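Local coordinates for protein branched-chain-amino-acid aminotransferase (Pseudomonas aeruginosa, PDB 6NST) that probably catalyses the reversible, pyridoxal-phosphate-dependent transfer of the amino group of leucine, isoleucine or valine to 2-oxoglutarate, at residues G8-D13 / I121-S126; T50-L55 / E82-A87; F63-I68 / T157-N162; I140-S145 / T262-V267; V207-E212 / V237-T242. The protein carries 1 engineered substitution. All blocks are in the same frame, centred on the assembly; numbering follows the deposited sequence.

Interaction 1 of 5, residues G8-D13 / I121-S126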
# COMPACT_ATOMS: atom_id res chain seq x y z
N GLY A 8 2.31 20.97 45.50
CA GLY A 8 3.01 19.71 45.50
C GLY A 8 4.39 19.89 44.91
O GLY A 8 4.91 21.00 44.80
N VAL A 9 5.00 18.76 44.53
CA VAL A 9 6.36 18.75 44.01
C VAL A 9 6.41 17.89 42.75
O VAL A 9 5.58 17.00 42.54
CB VAL A 9 7.39 18.25 45.04
CG1 VAL A 9 7.49 19.22 46.20
CG2 VAL A 9 7.01 16.86 45.54
N ILE A 10 7.40 18.17 41.91
CA ILE A 10 7.67 17.39 40.72
C ILE A 10 9.16 17.07 40.71
O ILE A 10 9.99 17.96 40.91
CB ILE A 10 7.28 18.14 39.43
CG1 ILE A 10 5.77 18.37 39.39
CG2 ILE A 10 7.74 17.37 38.20
CD1 ILE A 10 5.32 19.25 38.24
N TRP A 11 9.49 15.80 40.49
CA TRP A 11 10.88 15.40 40.31
C TRP A 11 11.38 15.95 38.99
O TRP A 11 10.80 15.68 37.93
CB TRP A 11 11.00 13.88 40.35
CG TRP A 11 12.40 13.37 40.42
CD1 TRP A 11 13.12 13.08 41.54
CD2 TRP A 11 13.26 13.06 39.31
NE1 TRP A 11 14.37 12.61 41.20
CE2 TRP A 11 14.48 12.60 39.84
CE3 TRP A 11 13.11 13.14 37.92
CZ2 TRP A 11 15.54 12.21 39.02
CZ3 TRP A 11 14.17 12.76 37.12
CH2 TRP A 11 15.37 12.30 37.67
N TYR A 12 12.45 16.75 39.04
CA TYR A 12 12.94 17.48 37.87
C TYR A 12 14.46 17.40 37.88
O TYR A 12 15.13 18.14 38.61
CB TYR A 12 12.45 18.92 37.91
CG TYR A 12 12.55 19.68 36.60
CD1 TYR A 12 13.34 19.22 35.55
CD2 TYR A 12 11.85 20.87 36.42
CE1 TYR A 12 13.43 19.93 34.36
CE2 TYR A 12 11.94 21.57 35.23
CZ TYR A 12 12.72 21.10 34.21
OH TYR A 12 12.80 21.81 33.03
N ASP A 13 15.00 16.49 37.06
CA ASP A 13 16.44 16.37 36.82
C ASP A 13 17.22 16.15 38.12
O ASP A 13 18.15 16.89 38.45
CB ASP A 13 16.96 17.59 36.06
CG ASP A 13 16.45 17.66 34.63
OD1 ASP A 13 15.76 16.71 34.20
OD2 ASP A 13 16.75 18.65 33.94
N ILE A 121 11.42 14.60 33.77
CA ILE A 121 10.47 15.05 34.78
C ILE A 121 9.51 13.92 35.11
O ILE A 121 9.14 13.13 34.24
CB ILE A 121 9.69 16.32 34.35
CG1 ILE A 121 8.99 16.09 33.00
CG2 ILE A 121 10.61 17.52 34.30
CD1 ILE A 121 7.50 15.82 33.12
N ILE A 122 9.12 13.84 36.38
CA ILE A 122 8.16 12.84 36.82
C ILE A 122 7.11 13.51 37.69
O ILE A 122 7.36 13.81 38.86
CB ILE A 122 8.83 11.68 37.57
CG1 ILE A 122 9.94 11.06 36.71
CG2 ILE A 122 7.80 10.62 37.94
CD1 ILE A 122 10.70 9.96 37.39
N ALA A 123 5.93 13.74 37.13
CA ALA A 123 4.83 14.39 37.82
C ALA A 123 3.75 13.37 38.17
O ALA A 123 3.47 12.46 37.37
CB ALA A 123 4.23 15.52 36.97
N ALA A 124 3.15 13.53 39.34
CA ALA A 124 2.11 12.62 39.81
C ALA A 124 0.97 13.44 40.40
O ALA A 124 1.20 14.35 41.20
CB ALA A 124 2.65 11.64 40.85
N TRP A 125 -0.26 13.11 40.00
CA TRP A 125 -1.44 13.79 40.49
C TRP A 125 -2.53 12.76 40.77
O TRP A 125 -2.53 11.66 40.21
CB TRP A 125 -1.95 14.85 39.51
CG TRP A 125 -2.19 14.32 38.12
CD1 TRP A 125 -3.34 13.77 37.65
CD2 TRP A 125 -1.26 14.30 37.03
NE1 TRP A 125 -3.19 13.40 36.34
CE2 TRP A 125 -1.92 13.72 35.93
CE3 TRP A 125 0.06 14.73 36.88
CZ2 TRP A 125 -1.30 13.55 34.70
CZ3 TRP A 125 0.68 14.55 35.65
CH2 TRP A 125 -0.00 13.97 34.58
N SER A 126 -3.46 13.13 41.65
CA SER A 126 -4.52 12.22 42.05
C SER A 126 -5.39 11.84 40.85
O SER A 126 -5.59 12.62 39.92
CB SER A 126 -5.38 12.87 43.14
OG SER A 126 -6.35 11.96 43.63
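W11 and I122 face each other as a hydrogen-bonded pair of an antiparallel sheet, with Y12 and I121 as the adjoining non-hydrogen-bonded pair. Strands 9-12 and 121-126 are neighbours in the seven-stranded antiparallel sheet of this class IV aminotransferase, built mostly from the N-terminal part of the chain; their axes are 4.8 Å apart and 159° from parallel. Two backbone bonds make the ladder. I122 N to W11 O is short, 2.9 Å; the return bond from W11 N to I122 O is longer, 3.3 Å, and weak. The same W11 O also accepts a CA-H...O contact from I121 CA.

Apolar contacts divide between the two faces. On the side of W11 and I122, the indole meets I122 obliquely, with W11 CE3 4.0 Å from I122 CG1, and this face is covered by helix 77-89 through A83. Turned to the other face, I10 lays CG1 4.0 Å from A123 CB, while H25 and L27 of the second subunit pack against I10 and A123 respectively.

The aromatic contact belongs to Y12, whose hydroxyl bonds to T23 O. I121 keeps CG2 anti to its carbonyl carbon, which brings that methyl over one face of the phenol ring. This is a CH-pi contact: I121 CG2 stands 3.7 Å from the Y12 ring centroid, 20° off the normal, and is nearest to Y12 CD1.

Interaction 2 of 5, residues T50-L55 / E82-A87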
# COMPACT_ATOMS: atom_id res chain seq x y z
N THR A 50 0.00 2.49 49.40
CA THR A 50 0.02 2.98 48.03
C THR A 50 1.15 2.30 47.26
O THR A 50 2.31 2.38 47.66
CB THR A 50 0.19 4.50 48.01
OG1 THR A 50 -0.90 5.12 48.71
CG2 THR A 50 0.22 5.02 46.58
N ALA A 51 0.79 1.62 46.17
CA ALA A 51 1.75 0.83 45.42
C ALA A 51 1.64 1.14 43.93
O ALA A 51 0.54 1.29 43.39
CB ALA A 51 1.54 -0.67 45.65
N ILE A 52 2.80 1.23 43.28
CA ILE A 52 2.86 1.43 41.84
C ILE A 52 2.73 0.09 41.14
O ILE A 52 3.42 -0.88 41.50
CB ILE A 52 4.17 2.14 41.44
CG1 ILE A 52 4.22 3.54 42.06
CG2 ILE A 52 4.30 2.21 39.94
CD1 ILE A 52 5.53 4.26 41.80
N PHE A 53 1.86 0.01 40.14
CA PHE A 53 1.61 -1.23 39.43
C PHE A 53 2.61 -1.39 38.30
O PHE A 53 2.65 -0.56 37.38
CB PHE A 53 0.18 -1.28 38.89
CG PHE A 53 -0.15 -2.56 38.18
CD1 PHE A 53 -0.25 -3.75 38.88
CD2 PHE A 53 -0.35 -2.57 36.81
CE1 PHE A 53 -0.55 -4.93 38.24
CE2 PHE A 53 -0.65 -3.75 36.16
CZ PHE A 53 -0.75 -4.93 36.87
N ARG A 54 3.41 -2.45 38.36
CA ARG A 54 4.43 -2.78 37.37
C ARG A 54 5.33 -1.58 37.09
O ARG A 54 5.43 -1.08 35.97
CB ARG A 54 3.78 -3.30 36.08
CG ARG A 54 2.87 -4.49 36.31
CD ARG A 54 2.66 -5.29 35.04
NE ARG A 54 3.88 -5.98 34.63
CZ ARG A 54 3.96 -6.83 33.62
NH1 ARG A 54 2.88 -7.11 32.90
NH2 ARG A 54 5.11 -7.41 33.32
N LEU A 55 5.98 -1.12 38.16
CA LEU A 55 6.92 -0.01 38.03
C LEU A 55 8.07 -0.37 37.08
O LEU A 55 8.49 0.45 36.26
CB LEU A 55 7.46 0.37 39.41
CG LEU A 55 8.55 1.44 39.42
CD1 LEU A 55 8.06 2.71 38.77
CD2 LEU A 55 9.03 1.71 40.84
N GLU A 82 13.14 4.96 41.72
CA GLU A 82 13.10 5.66 43.00
C GLU A 82 12.42 7.02 42.86
O GLU A 82 11.66 7.43 43.74
CB GLU A 82 14.51 5.81 43.55
CG GLU A 82 14.59 5.78 45.07
CD GLU A 82 14.21 4.43 45.64
OE1 GLU A 82 14.40 3.41 44.94
OE2 GLU A 82 13.71 4.38 46.78
N ALA A 83 12.68 7.73 41.76
CA ALA A 83 12.06 9.03 41.56
C ALA A 83 10.56 8.89 41.32
O ALA A 83 9.78 9.74 41.76
CB ALA A 83 12.72 9.75 40.38
N THR A 84 10.15 7.83 40.62
CA THR A 84 8.72 7.62 40.38
C THR A 84 7.98 7.40 41.69
O THR A 84 6.87 7.92 41.89
CB THR A 84 8.52 6.43 39.44
OG1 THR A 84 9.33 6.61 38.27
CG2 THR A 84 7.06 6.31 39.03
N ARG A 85 8.58 6.64 42.61
CA ARG A 85 7.98 6.45 43.93
C ARG A 85 7.98 7.76 44.72
O ARG A 85 7.01 8.05 45.43
CB ARG A 85 8.72 5.35 44.69
CG ARG A 85 8.65 3.99 43.99
CD ARG A 85 9.71 3.03 44.51
NE ARG A 85 9.51 2.67 45.91
CZ ARG A 85 10.20 3.18 46.92
NH1 ARG A 85 11.15 4.08 46.68
NH2 ARG A 85 9.95 2.79 48.16
N ALA A 86 9.04 8.55 44.60
CA ALA A 86 9.10 9.82 45.31
C ALA A 86 8.02 10.79 44.82
O ALA A 86 7.43 11.52 45.62
CB ALA A 86 10.48 10.45 45.17
N ALA A 87 7.76 10.80 43.51
CA ALA A 87 6.73 11.69 42.97
C ALA A 87 5.37 11.41 43.59
O ALA A 87 4.56 12.33 43.76
CB ALA A 87 6.67 11.55 41.45
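I52 overlaps the helix 77-89 through a single atom: its CD1 methyl touches T84 CG2 and R85 CG, each at 3.8 Å. The extended side chain explains this reach, because chi2 of 176° carries CD1 straight out from the strand. I52 crosses R85 at about a right angle, so it meets the flank of the arginine chain rather than its charged end.

L55, in the first turn of helix 55-68, supplies the second apolar group, and its two methyls divide the work. L55 CD1 lies 3.7 Å from T84 CG2 as the two side chains slide past each other in opposite directions; L55 CD2 sits 3.9 Å from R85 CG, with R85 CD close behind. T84 therefore offers its methyl to both partners. With chi1 at -52°, CG2 is anti to the backbone N, while OG1 stays beside the helix backbone and bonds to I80 O.

Beyond CD, R85 turns polar. R85 NH1 forms a salt bridge of 2.6 Å with E82 OE2, one turn earlier, and NE bonds to L305 O. The aliphatic part thus packs inward while the guanidinium is fixed by separate polar partners.

The closest atoms in all four residue pairs are carbons, and only 178 Å² is buried in total. This is helix-on-sheet packing: helix 77-89 lies against the antiparallel sheet that the N-terminal part of the chain mostly builds in the aminotransferase fold.

Interaction 3 of 5, residues F63-I68 / T157-N162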
# COMPACT_ATOMS: atom_id res chain seq x y z
N PHE A 63 13.05 3.40 28.97
CA PHE A 63 14.41 3.30 28.46
C PHE A 63 14.45 2.64 27.09
O PHE A 63 15.29 3.00 26.26
CB PHE A 63 15.28 2.54 29.46
CG PHE A 63 15.77 3.38 30.60
CD1 PHE A 63 14.89 3.81 31.59
CD2 PHE A 63 17.10 3.75 30.69
CE1 PHE A 63 15.34 4.60 32.64
CE2 PHE A 63 17.55 4.54 31.74
CZ PHE A 63 16.67 4.96 32.72
N ASP A 64 13.55 1.69 26.84
CA ASP A 64 13.39 1.16 25.49
C ASP A 64 13.01 2.26 24.51
O ASP A 64 13.59 2.38 23.43
CB ASP A 64 12.34 0.05 25.47
CG ASP A 64 12.91 -1.30 25.88
OD1 ASP A 64 14.12 -1.37 26.19
OD2 ASP A 64 12.15 -2.29 25.87
N SER A 65 12.01 3.08 24.88
CA SER A 65 11.57 4.16 24.00
C SER A 65 12.70 5.14 23.73
O SER A 65 12.89 5.59 22.60
CB SER A 65 10.37 4.88 24.61
OG SER A 65 9.27 3.99 24.77
N ALA A 66 13.48 5.48 24.77
CA ALA A 66 14.60 6.39 24.58
C ALA A 66 15.71 5.74 23.76
O ALA A 66 16.41 6.43 23.01
CB ALA A 66 15.14 6.85 25.93
N HIS A 67 15.88 4.42 23.88
CA HIS A 67 16.88 3.73 23.08
C HIS A 67 16.47 3.69 21.61
O HIS A 67 17.32 3.82 20.72
CB HIS A 67 17.09 2.31 23.62
CG HIS A 67 18.10 1.51 22.86
ND1 HIS A 67 19.44 1.84 22.81
CD2 HIS A 67 17.97 0.38 22.13
CE1 HIS A 67 20.08 0.95 22.08
NE2 HIS A 67 19.21 0.05 21.65
N ILE A 68 15.18 3.53 21.34
CA ILE A 68 14.69 3.57 19.96
C ILE A 68 14.93 4.94 19.35
O ILE A 68 15.35 5.06 18.19
CB ILE A 68 13.21 3.16 19.91
CG1 ILE A 68 13.05 1.69 20.31
CG2 ILE A 68 12.63 3.42 18.53
CD1 ILE A 68 11.61 1.26 20.51
N THR A 157 6.56 2.45 16.32
CA THR A 157 5.34 2.06 17.01
C THR A 157 5.60 1.35 18.34
O THR A 157 4.66 1.20 19.13
CB THR A 157 4.48 1.17 16.10
OG1 THR A 157 5.24 0.03 15.70
CG2 THR A 157 4.04 1.95 14.87
N ARG A 158 6.83 0.91 18.60
CA ARG A 158 7.15 0.29 19.88
C ARG A 158 7.58 1.31 20.93
O ARG A 158 7.63 0.96 22.12
CB ARG A 158 8.27 -0.75 19.71
CG ARG A 158 7.99 -1.80 18.66
CD ARG A 158 6.58 -2.36 18.80
NE ARG A 158 6.28 -3.33 17.76
CZ ARG A 158 5.05 -3.71 17.42
NH1 ARG A 158 4.00 -3.19 18.05
NH2 ARG A 158 4.87 -4.60 16.46
N ALA A 159 7.90 2.53 20.53
CA ALA A 159 8.27 3.58 21.46
C ALA A 159 7.05 4.44 21.76
O ALA A 159 6.21 4.69 20.89
CB ALA A 159 9.39 4.46 20.89
N LYS A 160 6.95 4.88 23.01
CA LYS A 160 5.87 5.78 23.44
C LYS A 160 6.43 7.20 23.39
O LYS A 160 6.88 7.76 24.39
CB LYS A 160 5.37 5.39 24.83
CG LYS A 160 4.07 6.04 25.23
CD LYS A 160 3.51 5.42 26.50
CE LYS A 160 2.15 6.01 26.85
NZ LYS A 160 1.54 5.36 28.04
N SER A 161 6.40 7.77 22.19
CA SER A 161 7.00 9.07 21.92
C SER A 161 5.97 10.19 21.99
O SER A 161 4.79 9.99 21.70
CB SER A 161 7.68 9.07 20.55
OG SER A 161 6.76 8.76 19.52
N ASN A 162 6.44 11.38 22.37
CA ASN A 162 5.55 12.52 22.58
C ASN A 162 4.80 12.88 21.30
O ASN A 162 3.57 12.80 21.24
CB ASN A 162 6.34 13.72 23.10
CG ASN A 162 6.93 13.49 24.47
OD1 ASN A 162 7.03 12.35 24.94
ND2 ASN A 162 7.34 14.57 25.13
O HOH W 1 9.43 1.09 23.99
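S65 and A159 come together where helix 55-68 meets the loop 157-162, their CA atoms 4.2 Å apart. Such a close backbone approach depends on small side chains: A159 CB rests on the helix 3.8 Å from S65 CA, with S65 CB almost as near. I68, one turn further along, closes the same apolar patch. I68 CD1 lies 3.9 Å from A159 CB and 4.0 Å from R158 CB, so a single methyl spans two consecutive loop residues.

The polar bond of the tight part is nearly straight. K160 N donates to S65 OG over 3.0 Å, with 169° at the hydrogen. S65 has chi1 of -61°, which leaves OG beside its own backbone N, where it also bonds to R61 O in the preceding turn. The hydroxyl consequently couples the helix backbone to the loop.

On the looser side one water bridges the segments. S65 OG and R158 O are 4.3 Å apart, and water 1 donates to both, more closely to R158 O at 2.6 Å. The R158 side chain leads away into the interface with the third subunit, where its backbone N bonds to D244 and NE weakly to T242 OG1 of that subunit.

K160 is probably the lysine that carries pyridoxal phosphate, although no cofactor is attached here and a sulfate ion lies about 4 Å from its side chain. Holding the lysine backbone while its side chain leads away from helix 55-68, past F38 and Y165, is consistent with the cofactor site of a class IV aminotransferase.

Interaction 4 of 5, residues I140-S145 / T262-V267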
# COMPACT_ATOMS: atom_id res chain seq x y z
N ILE A 140 -18.84 1.63 26.60
CA ILE A 140 -18.70 2.92 25.93
C ILE A 140 -19.11 2.77 24.47
O ILE A 140 -19.21 1.66 23.93
CB ILE A 140 -17.27 3.48 26.04
CG1 ILE A 140 -16.28 2.53 25.36
CG2 ILE A 140 -16.88 3.68 27.49
CD1 ILE A 140 -14.85 3.03 25.36
N LYS A 141 -19.35 3.91 23.82
CA LYS A 141 -19.60 3.95 22.38
C LYS A 141 -18.28 4.15 21.64
O LYS A 141 -17.44 4.95 22.05
CB LYS A 141 -20.56 5.09 22.03
CG LYS A 141 -22.00 4.87 22.45
CD LYS A 141 -22.87 6.05 22.02
CE LYS A 141 -22.76 6.31 20.52
NZ LYS A 141 -23.61 7.45 20.07
N VAL A 142 -18.12 3.42 20.54
CA VAL A 142 -16.88 3.44 19.77
C VAL A 142 -17.21 3.68 18.30
O VAL A 142 -18.11 3.04 17.75
CB VAL A 142 -16.09 2.13 19.94
CG1 VAL A 142 -14.88 2.12 19.02
CG2 VAL A 142 -15.66 1.96 21.39
N ARG A 143 -16.50 4.62 17.68
CA ARG A 143 -16.58 4.86 16.25
C ARG A 143 -15.22 4.59 15.63
O ARG A 143 -14.19 5.01 16.17
CB ARG A 143 -17.03 6.29 15.95
CG ARG A 143 -18.48 6.56 16.28
CD ARG A 143 -18.85 8.02 16.02
NE ARG A 143 -18.82 8.35 14.60
CZ ARG A 143 -19.81 8.10 13.75
NH1 ARG A 143 -20.92 7.51 14.18
NH2 ARG A 143 -19.70 8.44 12.48
N THR A 144 -15.21 3.88 14.50
CA THR A 144 -13.97 3.63 13.79
C THR A 144 -13.41 4.94 13.25
O THR A 144 -14.12 5.72 12.61
CB THR A 144 -14.18 2.63 12.66
OG1 THR A 144 -14.73 1.42 13.18
CG2 THR A 144 -12.87 2.33 11.96
N SER A 145 -12.13 5.19 13.52
CA SER A 145 -11.51 6.44 13.12
C SER A 145 -11.25 6.49 11.62
O SER A 145 -10.83 5.49 11.02
CB SER A 145 -10.19 6.64 13.87
OG SER A 145 -9.49 7.77 13.40
N THR A 262 -12.01 -1.34 29.99
CA THR A 262 -13.23 -0.61 29.67
C THR A 262 -14.05 -1.40 28.67
O THR A 262 -13.60 -1.60 27.53
CB THR A 262 -12.89 0.78 29.12
OG1 THR A 262 -12.21 1.54 30.12
CG2 THR A 262 -14.16 1.51 28.70
N PRO A 263 -15.24 -1.87 29.03
CA PRO A 263 -16.05 -2.63 28.07
C PRO A 263 -16.52 -1.76 26.91
O PRO A 263 -16.64 -0.54 27.02
CB PRO A 263 -17.24 -3.11 28.92
CG PRO A 263 -16.78 -3.00 30.34
CD PRO A 263 -15.85 -1.84 30.37
N ILE A 264 -16.79 -2.43 25.79
CA ILE A 264 -17.26 -1.78 24.57
C ILE A 264 -18.61 -2.37 24.23
O ILE A 264 -18.71 -3.57 23.93
CB ILE A 264 -16.27 -1.97 23.40
CG1 ILE A 264 -14.91 -1.37 23.73
CG2 ILE A 264 -16.84 -1.36 22.13
CD1 ILE A 264 -13.82 -1.77 22.76
N ARG A 265 -19.65 -1.55 24.25
CA ARG A 265 -20.99 -2.04 23.98
C ARG A 265 -21.44 -1.80 22.55
O ARG A 265 -22.35 -2.50 22.08
CB ARG A 265 -22.00 -1.40 24.94
CG ARG A 265 -22.12 0.10 24.81
CD ARG A 265 -23.20 0.63 25.74
NE ARG A 265 -23.27 2.09 25.72
CZ ARG A 265 -24.02 2.79 24.88
NH1 ARG A 265 -24.77 2.17 23.98
NH2 ARG A 265 -24.01 4.11 24.93
N GLU A 266 -20.83 -0.86 21.83
CA GLU A 266 -21.29 -0.48 20.51
C GLU A 266 -20.10 -0.00 19.68
O GLU A 266 -19.24 0.72 20.17
CB GLU A 266 -22.35 0.63 20.59
CG GLU A 266 -23.11 0.86 19.30
CD GLU A 266 -23.84 2.19 19.30
OE1 GLU A 266 -23.19 3.23 19.49
OE2 GLU A 266 -25.08 2.19 19.11
N VAL A 267 -20.06 -0.42 18.41
CA VAL A 267 -19.02 -0.02 17.48
C VAL A 267 -19.69 0.38 16.17
O VAL A 267 -20.36 -0.45 15.54
CB VAL A 267 -17.99 -1.14 17.24
CG1 VAL A 267 -16.92 -0.66 16.26
CG2 VAL A 267 -17.36 -1.59 18.54
O HOH W 2 -25.36 5.02 19.00
O HOH W 3 -21.03 3.56 17.85
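K141 lies side by side with E266 across two parallel strands, both side chains pointing the same way. From CB, which passes 4.1 Å from E266 OE1, the lysine chain reaches CG, placed 3.3 Å from R265 NH2 and over one face of that guanidinium. CD stays near both, 3.7 Å from R265 NH2 and 3.8 Å from E266 OE1. A bend at chi3 (56°) then brings CE to 3.3 Å from E266 OE1, while NZ stops 4.3 Å from that oxygen, beyond a salt bridge. Water 2 spans the gap, donating to E266 OE2 and accepting a weak bond from NZ, which also reaches G179 O weakly.

The backbone ladder contains a beta bulge: I140 pairs with I264 but K141 with E266. I140 N donates to P263 O, R265 N to I140 O and V142 N to E266 O.

The reverse face is apolar. V142 CG2 lies 3.6 Å from I264 CG2, and F254 of strand 251-256 touches both residues; I140 CG2 and CD1 each lie 3.7 Å from T262 CG2, the side chains crossing at about a right angle.

Water 3 donates to V142 O and E266 OE1, tying the carboxylate to the backbone of strand 140-145. The chemistry suggests a loose, water-mediated pairing of charges, in which the nearby lysine and arginine would probably help keep E266 ionised.

Interaction 5 of 5, residues V207-E212 / V237-T242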
# COMPACT_ATOMS: atom_id res chain seq x y z
N VAL A 207 -13.65 -17.41 23.32
CA VAL A 207 -12.24 -17.28 22.98
C VAL A 207 -11.91 -15.80 22.84
O VAL A 207 -12.68 -15.04 22.27
CB VAL A 207 -11.90 -18.05 21.68
CG1 VAL A 207 -10.42 -17.94 21.36
CG2 VAL A 207 -12.31 -19.51 21.81
N ILE A 208 -10.76 -15.41 23.39
CA ILE A 208 -10.32 -14.02 23.33
C ILE A 208 -9.48 -13.82 22.08
O ILE A 208 -8.56 -14.60 21.80
CB ILE A 208 -9.52 -13.65 24.59
CG1 ILE A 208 -10.35 -13.94 25.85
CG2 ILE A 208 -9.12 -12.18 24.55
CD1 ILE A 208 -9.57 -13.79 27.13
N TYR A 209 -9.80 -12.78 21.31
CA TYR A 209 -9.01 -12.38 20.16
C TYR A 209 -8.52 -10.96 20.36
O TYR A 209 -9.22 -10.13 20.94
CB TYR A 209 -9.82 -12.48 18.86
CG TYR A 209 -10.32 -13.88 18.56
CD1 TYR A 209 -11.55 -14.31 19.03
CD2 TYR A 209 -9.56 -14.76 17.80
CE1 TYR A 209 -12.02 -15.58 18.76
CE2 TYR A 209 -10.02 -16.04 17.52
CZ TYR A 209 -11.25 -16.44 18.00
OH TYR A 209 -11.71 -17.71 17.73
N THR A 210 -7.30 -10.69 19.90
CA THR A 210 -6.72 -9.36 19.99
C THR A 210 -5.73 -9.20 18.86
O THR A 210 -5.12 -10.19 18.43
CB THR A 210 -6.04 -9.13 21.35
OG1 THR A 210 -5.59 -7.78 21.45
CG2 THR A 210 -4.85 -10.07 21.54
N PRO A 211 -5.56 -7.99 18.33
CA PRO A 211 -4.58 -7.79 17.25
C PRO A 211 -3.18 -8.15 17.72
O PRO A 211 -2.77 -7.82 18.83
CB PRO A 211 -4.70 -6.30 16.93
CG PRO A 211 -6.07 -5.92 17.38
CD PRO A 211 -6.34 -6.77 18.59
N GLU A 212 -2.45 -8.85 16.86
CA GLU A 212 -1.07 -9.19 17.15
C GLU A 212 -0.23 -7.93 17.27
O GLU A 212 -0.53 -6.90 16.66
CB GLU A 212 -0.51 -10.12 16.07
CG GLU A 212 -1.40 -10.21 14.84
CD GLU A 212 -0.81 -11.08 13.75
OE1 GLU A 212 -0.40 -12.22 14.04
OE2 GLU A 212 -0.76 -10.61 12.59
N VAL A 237 -6.12 -15.73 21.27
CA VAL A 237 -5.55 -15.83 19.93
C VAL A 237 -5.15 -14.44 19.46
O VAL A 237 -5.96 -13.50 19.53
CB VAL A 237 -6.55 -16.46 18.94
CG1 VAL A 237 -5.95 -16.54 17.54
CG2 VAL A 237 -6.98 -17.84 19.42
N GLU A 238 -3.91 -14.31 19.00
CA GLU A 238 -3.43 -13.09 18.37
C GLU A 238 -3.47 -13.27 16.86
O GLU A 238 -2.84 -14.20 16.33
CB GLU A 238 -2.01 -12.76 18.83
CG GLU A 238 -1.90 -12.40 20.30
CD GLU A 238 -0.46 -12.23 20.75
OE1 GLU A 238 0.38 -13.08 20.40
OE2 GLU A 238 -0.17 -11.23 21.44
N LYS A 239 -4.20 -12.41 16.17
CA LYS A 239 -4.33 -12.52 14.72
C LYS A 239 -4.82 -11.18 14.17
O LYS A 239 -5.14 -10.26 14.92
CB LYS A 239 -5.28 -13.66 14.33
CG LYS A 239 -6.74 -13.42 14.67
CD LYS A 239 -7.58 -14.62 14.23
CE LYS A 239 -9.07 -14.30 14.27
NZ LYS A 239 -9.42 -13.23 13.30
N ARG A 240 -4.86 -11.09 12.85
CA ARG A 240 -5.38 -9.89 12.20
C ARG A 240 -6.89 -9.87 12.31
O ARG A 240 -7.57 -10.86 12.00
CB ARG A 240 -4.95 -9.85 10.74
CG ARG A 240 -3.45 -10.03 10.53
CD ARG A 240 -3.11 -10.11 9.06
NE ARG A 240 -2.69 -8.82 8.52
CZ ARG A 240 -2.44 -8.60 7.24
NH1 ARG A 240 -2.57 -9.58 6.35
NH2 ARG A 240 -2.05 -7.40 6.83
N ILE A 241 -7.43 -8.74 12.77
CA ILE A 241 -8.85 -8.58 13.03
C ILE A 241 -9.38 -7.47 12.13
O ILE A 241 -8.80 -6.38 12.07
CB ILE A 241 -9.11 -8.24 14.51
CG1 ILE A 241 -8.66 -9.38 15.42
CG2 ILE A 241 -10.59 -7.92 14.74
CD1 ILE A 241 -8.79 -9.07 16.89
N THR A 242 -10.47 -7.76 11.42
CA THR A 242 -11.11 -6.74 10.61
C THR A 242 -12.14 -5.98 11.44
O THR A 242 -12.54 -6.41 12.53
CB THR A 242 -11.78 -7.37 9.39
OG1 THR A 242 -12.85 -8.22 9.82
CG2 THR A 242 -10.77 -8.20 8.61
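Y209 and V237 form the apolar centre, side by side on one face of a parallel strand pair and pointing the same way. Ring atom Y209 CD2 lies 3.6 Å from V237 CB, approached obliquely. V237 CG2 reaches V207 CG1 on one flank; further along, I241 CD1 lies 3.6 Å from T210 C and 3.8 Å from P211 CD, and also touches Y209 CB.

Beneath it the strands are joined by three backbone bonds. V237 N donates to I208 O over 2.7 Å, V237 O receives T210 N, and K239 N donates to T210 O.

Charged side chains surround it. K239 lays CE 3.6 Å from Y209 CD2, and its bend at chi4 (64°) turns NZ aside; its salt-bridge partner is E245. On the other face E238 runs beside T210, with E238 CG 4.0 Å from T210 CG2, and its carboxylate pairs with R222. E212 OE2 meets the aliphatic R240 CG at 3.4 Å, while the R240 guanidinium, at a subunit interface, forms salt bridges with E189 of its own chain and E189 of the fifth subunit.

Strands 207-210 and 235-238, parallel neighbours joined through helix 220-231, make a beta-alpha-beta crossover unit in the mixed sheet of the aminotransferase fold.

Interactions 1 and 2 adjoin, their centres 11 Å apart: helix 77-89 covers the antiparallel sheet to which strands 9-12, 121-126 and 51-53 all belong, and W11 CE2 packs 3.4 Å from A83 CB. Interactions 4 and 5 instead share the mixed sheet, where both strand pairs are parallel. Interactions 1 to 4 are buried, interaction 5 only partly so. Their chemistry differs with place in the fold: interaction 2 is carbon packing, interactions 1, 4 and 5 combine backbone ladders with apolar faces, and the last two carry charged rims. Interaction 3, with the probable cofactor lysine, joins a loop to a helix through a serine hydroxyl and a water; like interaction 1 it touches the second subunit.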